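Local structure of MgGH51 (Meripilus giganteus, 6ZPV) at residues I377-A385 with P392-H400; T201-L209 with E273-T281. The protein probably hydrolyses terminal non-reducing alpha-L-arabinofuranosyl residues from arabinose-containing polysaccharides, as a fungal glycoside hydrolase of family GH51. All blocks are in the same frame, centred on the assembly; numbering follows the deposited sequence. Where two conformers were deposited one is given.

Contact 1 of 2, residues I377-A385 with P392-H400; sequences IRFIATTNA and PVPQSYDVH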
ATOM      1  N   ILE A 377      12.041 -19.838   7.585  1.00 13.99           N
ATOM      2  CA  ILE A 377      10.872 -19.051   7.138  1.00 13.27           C
ATOM      3  C   ILE A 377       9.568 -19.789   7.410  1.00 12.51           C
ATOM      4  O   ILE A 377       9.530 -21.002   7.283  1.00 13.22           O
ATOM      5  CB  ILE A 377      10.997 -18.657   5.670  1.00 13.40           C
ATOM      6  CG1 ILE A 377      12.165 -17.676   5.518  1.00 14.91           C
ATOM      7  CG2 ILE A 377       9.700 -18.071   5.127  1.00 13.78           C
ATOM      8  CD1 ILE A 377      12.376 -17.236   4.071  1.00 15.87           C
ATOM      9  N   ARG A 378       8.545 -19.072   7.847  1.00 12.15           N
ATOM     10  CA  ARG A 378       7.222 -19.657   8.017  1.00 12.27           C
ATOM     11  C   ARG A 378       6.385 -19.392   6.767  1.00 11.75           C
ATOM     12  O   ARG A 378       6.169 -18.241   6.385  1.00 12.32           O
ATOM     13  CB  ARG A 378       6.525 -19.101   9.261  1.00 13.86           C
ATOM     14  CG  ARG A 378       5.299 -19.868   9.710  1.00 15.79           C
ATOM     15  CD  ARG A 378       4.578 -19.214  10.884  1.00 16.88           C
ATOM     16  NE  ARG A 378       3.621 -20.101  11.538  1.00 18.30           N
ATOM     17  CZ  ARG A 378       3.773 -20.678  12.714  1.00 20.46           C
ATOM     18  NH1 ARG A 378       4.922 -20.600  13.384  1.00 21.61           N
ATOM     19  NH2 ARG A 378       2.762 -21.446  13.187  1.00 19.27           N
ATOM     20  N   PHE A 379       5.916 -20.447   6.123  1.00 11.67           N
ATOM     21  CA  PHE A 379       5.157 -20.358   4.875  1.00 11.27           C
ATOM     22  C   PHE A 379       3.665 -20.371   5.141  1.00 11.66           C
ATOM     23  O   PHE A 379       3.141 -21.232   5.873  1.00 12.56           O
ATOM     24  CB  PHE A 379       5.576 -21.456   3.888  1.00 12.03           C
ATOM     25  CG  PHE A 379       6.993 -21.237   3.384  1.00 11.65           C
ATOM     26  CD1 PHE A 379       7.218 -20.358   2.325  1.00 12.28           C
ATOM     27  CD2 PHE A 379       8.082 -21.791   4.017  1.00 12.57           C
ATOM     28  CE1 PHE A 379       8.505 -20.066   1.895  1.00 12.37           C
ATOM     29  CE2 PHE A 379       9.367 -21.472   3.611  1.00 12.94           C
ATOM     30  CZ  PHE A 379       9.584 -20.609   2.565  1.00 12.01           C
ATOM     31  N   ILE A 380       2.942 -19.456   4.498  1.00 11.01           N
ATOM     32  CA  ILE A 380       1.492 -19.247   4.734  1.00 10.96           C
ATOM     33  C   ILE A 380       0.708 -19.737   3.516  1.00 11.39           C
ATOM     34  O   ILE A 380       0.962 -19.280   2.379  1.00 11.26           O
ATOM     35  CB  ILE A 380       1.214 -17.758   4.997  1.00 10.93           C
ATOM     36  CG1 ILE A 380       2.067 -17.163   6.106  1.00 11.40           C
ATOM     37  CG2 ILE A 380      -0.245 -17.563   5.236  1.00 12.06           C
ATOM     38  CD1 ILE A 380       2.139 -15.682   6.129  1.00 12.50           C
ATOM     39  N   ALA A 381      -0.267 -20.617   3.756  1.00 10.96           N
ATOM     40  CA  ALA A 381      -1.156 -21.164   2.735  1.00 11.34           C
ATOM     41  C   ALA A 381      -2.352 -20.219   2.513  1.00 10.94           C
ATOM     42  O   ALA A 381      -2.811 -19.551   3.461  1.00 11.87           O
ATOM     43  CB  ALA A 381      -1.593 -22.544   3.143  1.00 12.00           C
ATOM     44  N   THR A 382      -2.906 -20.277   1.292  1.00 10.68           N
ATOM     45  CA  THR A 382      -3.939 -19.329   0.916  1.00 10.62           C
ATOM     46  C   THR A 382      -5.262 -19.970   0.530  1.00 11.50           C
ATOM     47  O   THR A 382      -6.236 -19.250   0.236  1.00 12.34           O
ATOM     48  CB  THR A 382      -3.451 -18.477  -0.273  1.00 11.29           C
ATOM     49  OG1 THR A 382      -3.450 -19.346  -1.399  1.00 11.49           O
ATOM     50  CG2 THR A 382      -2.121 -17.816  -0.023  1.00 11.51           C
ATOM     51  N   THR A 383      -5.343 -21.304   0.484  1.00 11.81           N
ATOM     52  CA  THR A 383      -6.613 -21.976   0.350  1.00 12.46           C
ATOM     53  C   THR A 383      -7.445 -21.786   1.650  1.00 12.55           C
ATOM     54  O   THR A 383      -6.906 -21.356   2.680  1.00 13.34           O
ATOM     55  CB  THR A 383      -6.397 -23.460   0.026  1.00 12.21           C
ATOM     56  OG1 THR A 383      -5.243 -23.956   0.725  1.00 12.09           O
ATOM     57  CG2 THR A 383      -6.237 -23.672  -1.466  1.00 12.61           C
ATOM     58  N   ASN A 384      -8.715 -22.175   1.568  1.00 13.26           N
ATOM     59  CA  ASN A 384      -9.539 -22.185   2.790  1.00 13.94           C
ATOM     60  C   ASN A 384      -8.917 -23.180   3.769  1.00 14.59           C
ATOM     61  O   ASN A 384      -8.389 -24.272   3.353  1.00 15.61           O
ATOM     62  CB  ASN A 384     -10.973 -22.613   2.459  1.00 14.73           C
ATOM     63  CG  ASN A 384     -11.669 -21.629   1.560  1.00 16.76           C
ATOM     64  OD1 ASN A 384     -11.446 -20.422   1.642  1.00 16.60           O
ATOM     65  ND2 ASN A 384     -12.559 -22.144   0.720  1.00 19.48           N
ATOM     66  N   ALA A 385      -8.977 -22.877   5.033  1.00 15.24           N
ATOM     67  CA  ALA A 385      -8.245 -23.692   6.005  1.00 16.33           C
ATOM     68  C   ALA A 385      -8.695 -25.135   5.939  1.00 16.97           C
ATOM     69  O   ALA A 385      -9.882 -25.423   6.080  1.00 18.15           O
ATOM     70  CB  ALA A 385      -8.436 -23.091   7.374  1.00 19.86           C
ATOM     71  N   PRO A 392       3.390 -30.170   2.590  1.00 14.01           N
ATOM     72  CA  PRO A 392       3.461 -30.313   4.048  1.00 14.34           C
ATOM     73  C   PRO A 392       2.319 -29.579   4.763  1.00 15.11           C
ATOM     74  O   PRO A 392       1.653 -28.703   4.228  1.00 14.32           O
ATOM     75  CB  PRO A 392       4.849 -29.682   4.363  1.00 15.08           C
ATOM     76  CG  PRO A 392       5.057 -28.679   3.310  1.00 15.69           C
ATOM     77  CD  PRO A 392       4.475 -29.320   2.092  1.00 14.04           C
ATOM     78  N   VAL A 393       2.103 -29.967   6.010  1.00 16.20           N
ATOM     79  CA  VAL A 393       1.067 -29.336   6.870  1.00 16.07           C
ATOM     80  C   VAL A 393       1.408 -27.867   7.004  1.00 14.82           C
ATOM     81  O   VAL A 393       2.517 -27.483   7.380  1.00 15.54           O
ATOM     82  CB  VAL A 393       0.985 -30.024   8.241  1.00 18.37           C
ATOM     83  CG1 VAL A 393       0.003 -29.256   9.158  1.00 20.07           C
ATOM     84  CG2 VAL A 393       0.574 -31.461   8.133  1.00 19.75           C
ATOM     85  N   PRO A 394       0.489 -26.949   6.600  1.00 14.04           N
ATOM     86  CA  PRO A 394       0.758 -25.533   6.730  1.00 14.29           C
ATOM     87  C   PRO A 394       0.876 -25.130   8.196  1.00 14.25           C
ATOM     88  O   PRO A 394      -0.028 -25.434   8.976  1.00 17.08           O
ATOM     89  CB  PRO A 394      -0.421 -24.833   6.071  1.00 14.48           C
ATOM     90  CG  PRO A 394      -1.092 -25.864   5.283  1.00 19.19           C
ATOM     91  CD  PRO A 394      -0.810 -27.182   5.962  1.00 15.20           C
ATOM     92  N   GLN A 395       1.899 -24.307   8.480  1.00 13.87           N
ATOM     93  CA  GLN A 395       1.974 -23.712   9.819  1.00 14.73           C
ATOM     94  C   GLN A 395       1.033 -22.533   9.977  1.00 13.68           C
ATOM     95  O   GLN A 395       0.715 -22.196  11.139  1.00 14.75           O
ATOM     96  CB  GLN A 395       3.399 -23.291  10.098  1.00 16.03           C
ATOM     97  CG  GLN A 395       4.363 -24.456  10.126  1.00 16.95           C
ATOM     98  CD  GLN A 395       5.643 -23.972  10.710  1.00 20.06           C
ATOM     99  OE1 GLN A 395       6.497 -23.395  10.004  1.00 21.54           O
ATOM    100  NE2 GLN A 395       5.745 -24.184  12.016  1.00 27.94           N
ATOM    101  N   SER A 396       0.623 -21.907   8.899  1.00 13.72           N
ATOM    102  CA  SER A 396      -0.278 -20.744   8.928  1.00 12.24           C
ATOM    103  C   SER A 396      -1.187 -20.752   7.708  1.00 12.95           C
ATOM    104  O   SER A 396      -0.785 -21.230   6.607  1.00 12.47           O
ATOM    105  CB  SER A 396       0.502 -19.480   8.964  1.00 13.54           C
ATOM    106  OG  SER A 396       1.315 -19.307  10.100  1.00 14.62           O
ATOM    107  N   TYR A 397      -2.344 -20.140   7.872  1.00 11.88           N
ATOM    108  CA  TYR A 397      -3.294 -19.833   6.796  1.00 11.29           C
ATOM    109  C   TYR A 397      -3.622 -18.336   6.813  1.00 11.21           C
ATOM    110  O   TYR A 397      -3.707 -17.736   7.899  1.00 12.30           O
ATOM    111  CB  TYR A 397      -4.616 -20.582   6.969  1.00 12.21           C
ATOM    112  CG  TYR A 397      -4.608 -21.998   6.430  1.00 12.25           C
ATOM    113  CD1 TYR A 397      -4.793 -22.214   5.068  1.00 12.20           C
ATOM    114  CD2 TYR A 397      -4.446 -23.127   7.210  1.00 13.12           C
ATOM    115  CE1 TYR A 397      -4.832 -23.468   4.512  1.00 13.14           C
ATOM    116  CE2 TYR A 397      -4.467 -24.395   6.660  1.00 13.20           C
ATOM    117  CZ  TYR A 397      -4.669 -24.583   5.300  1.00 13.34           C
ATOM    118  OH  TYR A 397      -4.767 -25.837   4.784  1.00 14.43           O
ATOM    119  N   ASP A 398      -3.852 -17.770   5.621  1.00 11.23           N
ATOM    120  CA  ASP A 398      -4.331 -16.418   5.393  1.00 10.73           C
ATOM    121  C   ASP A 398      -5.836 -16.478   5.134  1.00 11.39           C
ATOM    122  O   ASP A 398      -6.274 -17.145   4.170  1.00 12.09           O
ATOM    123  CB  ASP A 398      -3.606 -15.748   4.228  1.00 10.94           C
ATOM    124  CG  ASP A 398      -3.997 -14.293   3.991  1.00 10.49           C
ATOM    125  OD1 ASP A 398      -4.822 -13.792   4.813  1.00 11.21           O
ATOM    126  OD2 ASP A 398      -3.531 -13.689   2.989  1.00 11.54           O
ATOM    127  N   VAL A 399      -6.614 -15.820   5.990  1.00 10.99           N
ATOM    128  CA  VAL A 399      -8.095 -15.741   5.909  1.00 11.61           C
ATOM    129  C   VAL A 399      -8.488 -14.339   5.496  1.00 11.48           C
ATOM    130  O   VAL A 399      -8.041 -13.345   6.113  1.00 11.97           O
ATOM    131  CB  VAL A 399      -8.688 -16.122   7.286  1.00 12.62           C
ATOM    132  CG1 VAL A 399     -10.192 -16.085   7.268  1.00 14.74           C
ATOM    133  CG2 VAL A 399      -8.177 -17.446   7.786  1.00 13.97           C
ATOM    134  N   HIS A 400      -9.352 -14.216   4.481  1.00 12.18           N
ATOM    135  CA  HIS A 400      -9.864 -12.923   4.001  1.00 11.89           C
ATOM    136  C   HIS A 400     -11.367 -12.860   4.217  1.00 12.31           C
ATOM    137  O   HIS A 400     -12.047 -13.834   3.919  1.00 13.62           O
ATOM    138  CB  HIS A 400      -9.599 -12.743   2.488  1.00 12.21           C
ATOM    139  CG  HIS A 400      -8.152 -12.786   2.116  1.00 11.20           C
ATOM    140  ND1 HIS A 400      -7.752 -12.806   0.789  1.00 11.83           N
ATOM    141  CD2 HIS A 400      -7.026 -12.809   2.861  1.00 11.23           C
ATOM    142  CE1 HIS A 400      -6.432 -12.850   0.771  1.00 12.08           C
ATOM    143  NE2 HIS A 400      -5.946 -12.853   2.000  1.00 11.59           N
TER
HETATM  144  O   HOH W   1       8.888 -22.474   9.858  1.00 39.77           O
HETATM  145  O   HOH W   2       4.008 -23.733   6.582  1.00 13.58           O
HETATM  146  O   HOH W   3       6.574 -23.092   7.306  1.00 14.05           O
HETATM  147  O   HOH W   4      -6.471 -16.700   1.425  1.00 14.70           O
HETATM  148  O   HOH W   5      -6.208 -25.793   2.508  1.00 14.11           O
HETATM  149  O   HOH W   6      -7.424 -19.592   4.708  1.00 16.86           O

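Contact 2 of 2, residues T201-L209 with E273-T281; sequences TFKNRPNGL and EYLQFFEDT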
ATOM      1  N   THR A 201      11.526  13.031  -0.926  1.00 13.42           N
ATOM      2  CA  THR A 201      10.968  11.730  -0.574  1.00 12.81           C
ATOM      3  C   THR A 201      11.063  11.435   0.918  1.00 12.65           C
ATOM      4  O   THR A 201      11.904  12.007   1.626  1.00 13.46           O
ATOM      5  CB  THR A 201      11.649  10.647  -1.402  1.00 12.91           C
ATOM      6  OG1 THR A 201      13.042  10.705  -1.143  1.00 14.39           O
ATOM      7  CG2 THR A 201      11.315  10.719  -2.869  1.00 13.84           C
ATOM      8  N   PHE A 202      10.270  10.491   1.368  1.00 12.65           N
ATOM      9  CA  PHE A 202      10.368   9.974   2.757  1.00 12.77           C
ATOM     10  C   PHE A 202      11.791   9.513   3.019  1.00 12.47           C
ATOM     11  O   PHE A 202      12.371   8.737   2.229  1.00 12.46           O
ATOM     12  CB  PHE A 202       9.355   8.843   2.883  1.00 12.47           C
ATOM     13  CG  PHE A 202       9.247   8.240   4.251  1.00 12.00           C
ATOM     14  CD1 PHE A 202       8.767   8.965   5.336  1.00 13.40           C
ATOM     15  CD2 PHE A 202       9.633   6.920   4.489  1.00 13.27           C
ATOM     16  CE1 PHE A 202       8.627   8.386   6.583  1.00 13.92           C
ATOM     17  CE2 PHE A 202       9.482   6.379   5.747  1.00 13.73           C
ATOM     18  CZ  PHE A 202       9.003   7.092   6.799  1.00 15.10           C
ATOM     19  N   LYS A 203      12.375   9.981   4.102  1.00 12.86           N
ATOM     20  CA  LYS A 203      13.744   9.638   4.530  1.00 13.93           C
ATOM     21  C   LYS A 203      14.760   9.953   3.433  1.00 13.92           C
ATOM     22  O   LYS A 203      15.871   9.417   3.448  1.00 14.87           O
ATOM     23  CB  LYS A 203      13.836   8.180   4.990  1.00 14.96           C
ATOM     24  CG  LYS A 203      12.946   7.894   6.171  1.00 19.52           C
ATOM     25  CD  LYS A 203      13.268   8.529   7.442  1.00 26.30           C
ATOM     26  CE  LYS A 203      12.416   7.910   8.548  1.00 28.39           C
ATOM     27  NZ  LYS A 203      12.434   8.791   9.717  1.00 41.27           N
ATOM     28  N   ASN A 204      14.417  10.856   2.505  1.00 13.35           N
ATOM     29  CA  ASN A 204      15.345  11.248   1.411  0.50 14.22           C
ATOM     30  C   ASN A 204      15.871  10.020   0.661  1.00 14.06           C
ATOM     31  O   ASN A 204      16.971  10.078   0.089  1.00 17.36           O
ATOM     32  CB  ASN A 204      16.485  12.162   1.864  0.50 15.55           C
ATOM     33  CG  ASN A 204      15.924  13.385   2.546  0.50 15.27           C
ATOM     34  OD1 ASN A 204      15.042  14.079   2.022  0.50 17.74           O
ATOM     35  ND2 ASN A 204      16.419  13.648   3.733  0.50 19.78           N
ATOM     36  N   ARG A 205      15.051   8.995   0.499  1.00 13.19           N
ATOM     37  CA  ARG A 205      15.505   7.841  -0.258  1.00 13.97           C
ATOM     38  C   ARG A 205      15.409   8.106  -1.751  1.00 13.90           C
ATOM     39  O   ARG A 205      14.387   8.603  -2.252  1.00 14.26           O
ATOM     40  CB  ARG A 205      14.660   6.579   0.023  1.00 14.13           C
ATOM     41  CG  ARG A 205      14.711   6.138   1.504  1.00 14.40           C
ATOM     42  CD  ARG A 205      16.142   6.038   2.035  1.00 16.80           C
ATOM     43  NE  ARG A 205      16.164   5.576   3.378  1.00 16.66           N
ATOM     44  CZ  ARG A 205      17.208   5.647   4.172  1.00 21.28           C
ATOM     45  NH1 ARG A 205      18.321   6.232   3.733  1.00 27.36           N
ATOM     46  NH2 ARG A 205      17.097   5.266   5.442  1.00 21.83           N
ATOM     47  N   PRO A 206      16.484   7.803  -2.515  1.00 14.74           N
ATOM     48  CA  PRO A 206      16.409   7.845  -3.925  1.00 17.14           C
ATOM     49  C   PRO A 206      15.327   6.839  -4.366  1.00 14.45           C
ATOM     50  O   PRO A 206      15.144   5.742  -3.873  1.00 16.78           O
ATOM     51  CB  PRO A 206      17.785   7.462  -4.411  1.00 20.59           C
ATOM     52  CG  PRO A 206      18.661   7.621  -3.325  1.00 24.79           C
ATOM     53  CD  PRO A 206      17.811   7.402  -2.090  1.00 17.66           C
ATOM     54  N   ASN A 207      14.628   7.260  -5.338  1.00 13.71           N
ATOM     55  CA  ASN A 207      13.539   6.506  -5.936  1.00 12.06           C
ATOM     56  C   ASN A 207      12.465   6.136  -4.904  1.00 11.39           C
ATOM     57  O   ASN A 207      11.837   5.068  -5.016  1.00 13.05           O
ATOM     58  CB  ASN A 207      14.036   5.269  -6.718  1.00 11.62           C
ATOM     59  CG  ASN A 207      12.974   4.767  -7.653  1.00 10.86           C
ATOM     60  OD1 ASN A 207      12.370   5.600  -8.382  1.00 11.70           O
ATOM     61  ND2 ASN A 207      12.722   3.446  -7.666  1.00 11.08           N
ATOM     62  N   GLY A 208      12.265   7.009  -3.912  1.00 11.93           N
ATOM     63  CA  GLY A 208      11.479   6.653  -2.730  1.00 13.06           C
ATOM     64  C   GLY A 208      10.027   7.145  -2.786  1.00 10.91           C
ATOM     65  O   GLY A 208       9.393   7.244  -3.871  1.00 11.29           O
ATOM     66  N   LEU A 209       9.497   7.361  -1.602  1.00 10.82           N
ATOM     67  CA  LEU A 209       8.042   7.339  -1.349  1.00 10.94           C
ATOM     68  C   LEU A 209       7.507   8.732  -0.980  1.00 11.19           C
ATOM     69  O   LEU A 209       8.247   9.597  -0.455  1.00 11.94           O
ATOM     70  CB  LEU A 209       7.727   6.301  -0.296  1.00 11.46           C
ATOM     71  CG  LEU A 209       8.332   4.922  -0.544  1.00 12.29           C
ATOM     72  CD1 LEU A 209       7.862   3.957   0.523  1.00 13.06           C
ATOM     73  CD2 LEU A 209       8.006   4.378  -1.922  1.00 12.16           C
ATOM     74  N   GLU A 273      12.750  -0.940  -3.039  1.00 10.54           N
ATOM     75  CA  GLU A 273      12.041   0.216  -2.459  1.00 10.43           C
ATOM     76  C   GLU A 273      11.109  -0.232  -1.338  1.00 10.67           C
ATOM     77  O   GLU A 273      11.028   0.420  -0.279  1.00 11.33           O
ATOM     78  CB  GLU A 273      11.310   1.006  -3.521  1.00 11.25           C
ATOM     79  CG  GLU A 273      12.212   1.696  -4.560  1.00 12.08           C
ATOM     80  CD  GLU A 273      12.788   0.835  -5.655  1.00 11.07           C
ATOM     81  OE1 GLU A 273      12.164  -0.233  -5.911  1.00 11.17           O
ATOM     82  OE2 GLU A 273      13.786   1.218  -6.274  1.00 11.71           O
ATOM     83  N   TYR A 274      10.412  -1.354  -1.535  1.00 10.39           N
ATOM     84  CA  TYR A 274       9.590  -1.928  -0.450  1.00 10.40           C
ATOM     85  C   TYR A 274      10.467  -2.212   0.782  1.00 10.23           C
ATOM     86  O   TYR A 274      10.126  -1.798   1.891  1.00 10.89           O
ATOM     87  CB  TYR A 274       8.877  -3.210  -0.942  1.00 10.31           C
ATOM     88  CG  TYR A 274       7.691  -3.059  -1.838  1.00 10.09           C
ATOM     89  CD1 TYR A 274       6.505  -2.533  -1.343  1.00 10.71           C
ATOM     90  CD2 TYR A 274       7.683  -3.528  -3.149  1.00 10.70           C
ATOM     91  CE1 TYR A 274       5.337  -2.492  -2.102  1.00 10.67           C
ATOM     92  CE2 TYR A 274       6.542  -3.460  -3.927  1.00 10.59           C
ATOM     93  CZ  TYR A 274       5.368  -2.939  -3.410  1.00 10.86           C
ATOM     94  OH  TYR A 274       4.183  -2.922  -4.115  1.00 11.97           O
ATOM     95  N   LEU A 275      11.536  -2.967   0.569  1.00 10.74           N
ATOM     96  CA  LEU A 275      12.358  -3.386   1.700  1.00 10.85           C
ATOM     97  C   LEU A 275      12.974  -2.205   2.453  1.00 11.44           C
ATOM     98  O   LEU A 275      12.991  -2.224   3.702  1.00 11.98           O
ATOM     99  CB  LEU A 275      13.459  -4.349   1.222  1.00 11.12           C
ATOM    100  CG  LEU A 275      12.960  -5.663   0.627  1.00 11.41           C
ATOM    101  CD1 LEU A 275      14.075  -6.405  -0.074  1.00 12.28           C
ATOM    102  CD2 LEU A 275      12.329  -6.531   1.704  1.00 13.01           C
ATOM    103  N   GLN A 276      13.393  -1.180   1.728  1.00 11.04           N
ATOM    104  CA  GLN A 276      13.958   0.017   2.374  1.00 11.10           C
ATOM    105  C   GLN A 276      12.868   0.691   3.225  1.00 10.98           C
ATOM    106  O   GLN A 276      13.169   1.194   4.321  1.00 11.46           O
ATOM    107  CB  GLN A 276      14.546   0.979   1.338  1.00 12.08           C
ATOM    108  CG  GLN A 276      15.303   2.118   1.969  1.00 13.68           C
ATOM    109  CD  GLN A 276      16.463   1.638   2.834  1.00 14.27           C
ATOM    110  OE1 GLN A 276      17.419   1.051   2.285  1.00 16.83           O
ATOM    111  NE2 GLN A 276      16.452   1.942   4.133  1.00 15.65           N
ATOM    112  N   PHE A 277      11.639   0.747   2.734  1.00 11.16           N
ATOM    113  CA  PHE A 277      10.547   1.346   3.524  1.00 11.60           C
ATOM    114  C   PHE A 277      10.317   0.568   4.814  1.00 11.15           C
ATOM    115  O   PHE A 277      10.088   1.164   5.879  1.00 11.62           O
ATOM    116  CB  PHE A 277       9.268   1.351   2.683  1.00 11.58           C
ATOM    117  CG  PHE A 277       8.078   1.959   3.370  1.00 11.02           C
ATOM    118  CD1 PHE A 277       8.147   3.246   3.893  1.00 11.52           C
ATOM    119  CD2 PHE A 277       6.871   1.295   3.413  1.00 12.47           C
ATOM    120  CE1 PHE A 277       7.055   3.822   4.516  1.00 11.51           C
ATOM    121  CE2 PHE A 277       5.770   1.896   4.002  1.00 13.36           C
ATOM    122  CZ  PHE A 277       5.847   3.151   4.496  1.00 12.94           C
ATOM    123  N   PHE A 278      10.426  -0.766   4.754  1.00 11.12           N
ATOM    124  CA  PHE A 278      10.278  -1.577   5.972  1.00 11.77           C
ATOM    125  C   PHE A 278      11.383  -1.227   6.993  1.00 12.36           C
ATOM    126  O   PHE A 278      11.090  -1.009   8.193  1.00 13.11           O
ATOM    127  CB  PHE A 278      10.268  -3.071   5.646  1.00 12.29           C
ATOM    128  CG  PHE A 278       9.303  -3.481   4.572  1.00 12.09           C
ATOM    129  CD1 PHE A 278       8.181  -2.723   4.250  1.00 12.24           C
ATOM    130  CD2 PHE A 278       9.547  -4.605   3.814  1.00 11.97           C
ATOM    131  CE1 PHE A 278       7.353  -3.090   3.205  1.00 12.13           C
ATOM    132  CE2 PHE A 278       8.712  -4.967   2.766  1.00 11.84           C
ATOM    133  CZ  PHE A 278       7.652  -4.183   2.431  1.00 12.28           C
ATOM    134  N   GLU A 279      12.618  -1.166   6.493  1.00 12.54           N
ATOM    135  CA  GLU A 279      13.738  -0.773   7.338  1.00 13.30           C
ATOM    136  C   GLU A 279      13.478   0.608   7.936  1.00 13.55           C
ATOM    137  O   GLU A 279      13.714   0.830   9.165  1.00 14.78           O
ATOM    138  CB  GLU A 279      15.058  -0.763   6.536  1.00 14.77           C
ATOM    139  CG  GLU A 279      16.239  -0.298   7.302  1.00 16.46           C
ATOM    140  CD  GLU A 279      17.499  -0.551   6.516  1.00 17.75           C
ATOM    141  OE1 GLU A 279      18.169   0.465   6.097  1.00 20.97           O
ATOM    142  OE2 GLU A 279      17.790  -1.696   6.236  1.00 17.37           O
ATOM    143  N   ASP A 280      12.950   1.535   7.157  1.00 12.74           N
ATOM    144  CA  ASP A 280      12.741   2.925   7.587  1.00 13.71           C
ATOM    145  C   ASP A 280      11.606   3.093   8.587  1.00 15.05           C
ATOM    146  O   ASP A 280      11.516   4.154   9.194  1.00 21.23           O
ATOM    147  CB  ASP A 280      12.515   3.831   6.374  1.00 12.96           C
ATOM    148  CG  ASP A 280      13.753   4.003   5.492  1.00 13.71           C
ATOM    149  OD1 ASP A 280      14.874   3.676   5.960  1.00 15.24           O
ATOM    150  OD2 ASP A 280      13.578   4.511   4.363  1.00 13.53           O
ATOM    151  N   THR A 281      10.714   2.142   8.696  1.00 12.53           N
ATOM    152  CA  THR A 281       9.527   2.224   9.556  1.00 13.28           C
ATOM    153  C   THR A 281       9.528   1.204  10.681  1.00 14.07           C
ATOM    154  O   THR A 281       8.600   1.213  11.505  1.00 17.82           O
ATOM    155  CB  THR A 281       8.274   2.055   8.706  1.00 13.74           C
ATOM    156  OG1 THR A 281       8.303   0.802   8.055  1.00 13.76           O
ATOM    157  CG2 THR A 281       8.048   3.177   7.741  1.00 14.60           C
TER

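Contact 1 of 2, residues I377-A385 with P392-H400
Neighbouring parallel strands of the eight-stranded catalytic barrel meet here, 378-381 beside 396-400. Ala-381 N donates to Ser-396 O (3.0 Å), and Asp-398 N donates to Ala-381 O, so Ala-381 holds Tyr-397 between its two backbone bonds. At the strand starts Arg-378 swings its CG away from the backbone N (chi1 -166°) and runs extended to the next strand, where NE reaches Ser-396 OG (2.8 Å) and NH2 meets Gln-395 O from above the carbonyl plane. The Gln-395 amide stacks on one guanidinium face, planes 17° apart. With an alanine here, Ser-396 OG and Gln-395 O would probably lose these donors and the Gln-395 amide its flat support, although Ser-396 OG would keep Thr-424. One water joins Phe-379 O to Gln-395 N; a second, taking Phe-379 N, lies beside Gln-395 OE1. Farther along, Ala-385 CA sits 3.6 Å from the Tyr-397 ring centroid, a CH-pi contact squarely over the face, while Ala-381 CB touches CE1 of that ring. Tyr-397 OH bonds Trp-386 N, and a water links it to Thr-383 OG1. The eight parallel strands form the (beta/alpha)8 barrel expected of clan GH-A, though a loop without helix joins these two.

Contact 2 of 2, residues T201-L209 with E273-T281
Asp-280 OD1 is gripped by two donors that reach it from opposite faces of the carboxylate plane: Arg-205 NH2 across the contact and Gln-276 NE2 from one turn earlier in its own helix. The helix is 271-281 of the barrel domain; the loop 201-209 leads from strand 189-198 to helix 211-219 and contains a type II beta turn from Arg-205 to Gly-208. Arg-205 meets the carboxylate side-on, its NE lying 3.0 Å from Asp-280 OD2 in an almost straight bond (174°) and its NH2 2.8 Å from Asp-280 OD1, both on the syn side. A bend at chi2 (-50°) turns the guanidinium edge to this acid. Gln-276 NE2 lies over one guanidinium face without bonding to it, its amide steeply turned, and NE2 also donates to Glu-279 OE1. The paired bonds probably favour the charged form of Asp-280.

Toward the start of the helix segment, Asn-207 ND2 donates to Glu-273 OE2 at 2.8 Å. The bond lies in the amide plane but rises steeply from the carboxylate, the two planes being almost perpendicular. Tyr-34 binds Asn-207 OD1, and Arg-254 forms a salt bridge with Glu-273 OE2, so both partners of the Asn-207 to Glu-273 hydrogen bond are held from elsewhere too.

Beneath the polar groups is a small apolar layer, with Ala-214 of helix 211-219 touching both Phe-202 and Phe-277. The Phe-202 ring meets Phe-277 obliquely, planes at 71°, and Phe-202 CE2 comes near the edge of the Phe-277 ring, 3.7 Å from CE1. Thr-281 CG2 also touches Phe-202. Leu-209 lays its CD1 methyl over a face of Phe-277, 3.8 Å from the ring centroid.

Contact 1 is largely buried and joins two adjacent strands of the parallel barrel sheet; contact 2 lies nearer the surface and sets a loop against a helix on the outside of that barrel. They share no segment: their centres are about 29 Å apart, and along the chain contact 2 closes before contact 1 opens. In contact 1 backbone bonds fix the strand pairing, with an arginine at the strand starts and waters at both ends. No backbone bond crosses contact 2, where side chains do the holding, through a salt bridge and an amide-carboxylate bond above aromatic and aliphatic groups. An arginine serves each, bound to a carbonyl and a hydroxyl in contact 1 and to a carboxylate in contact 2.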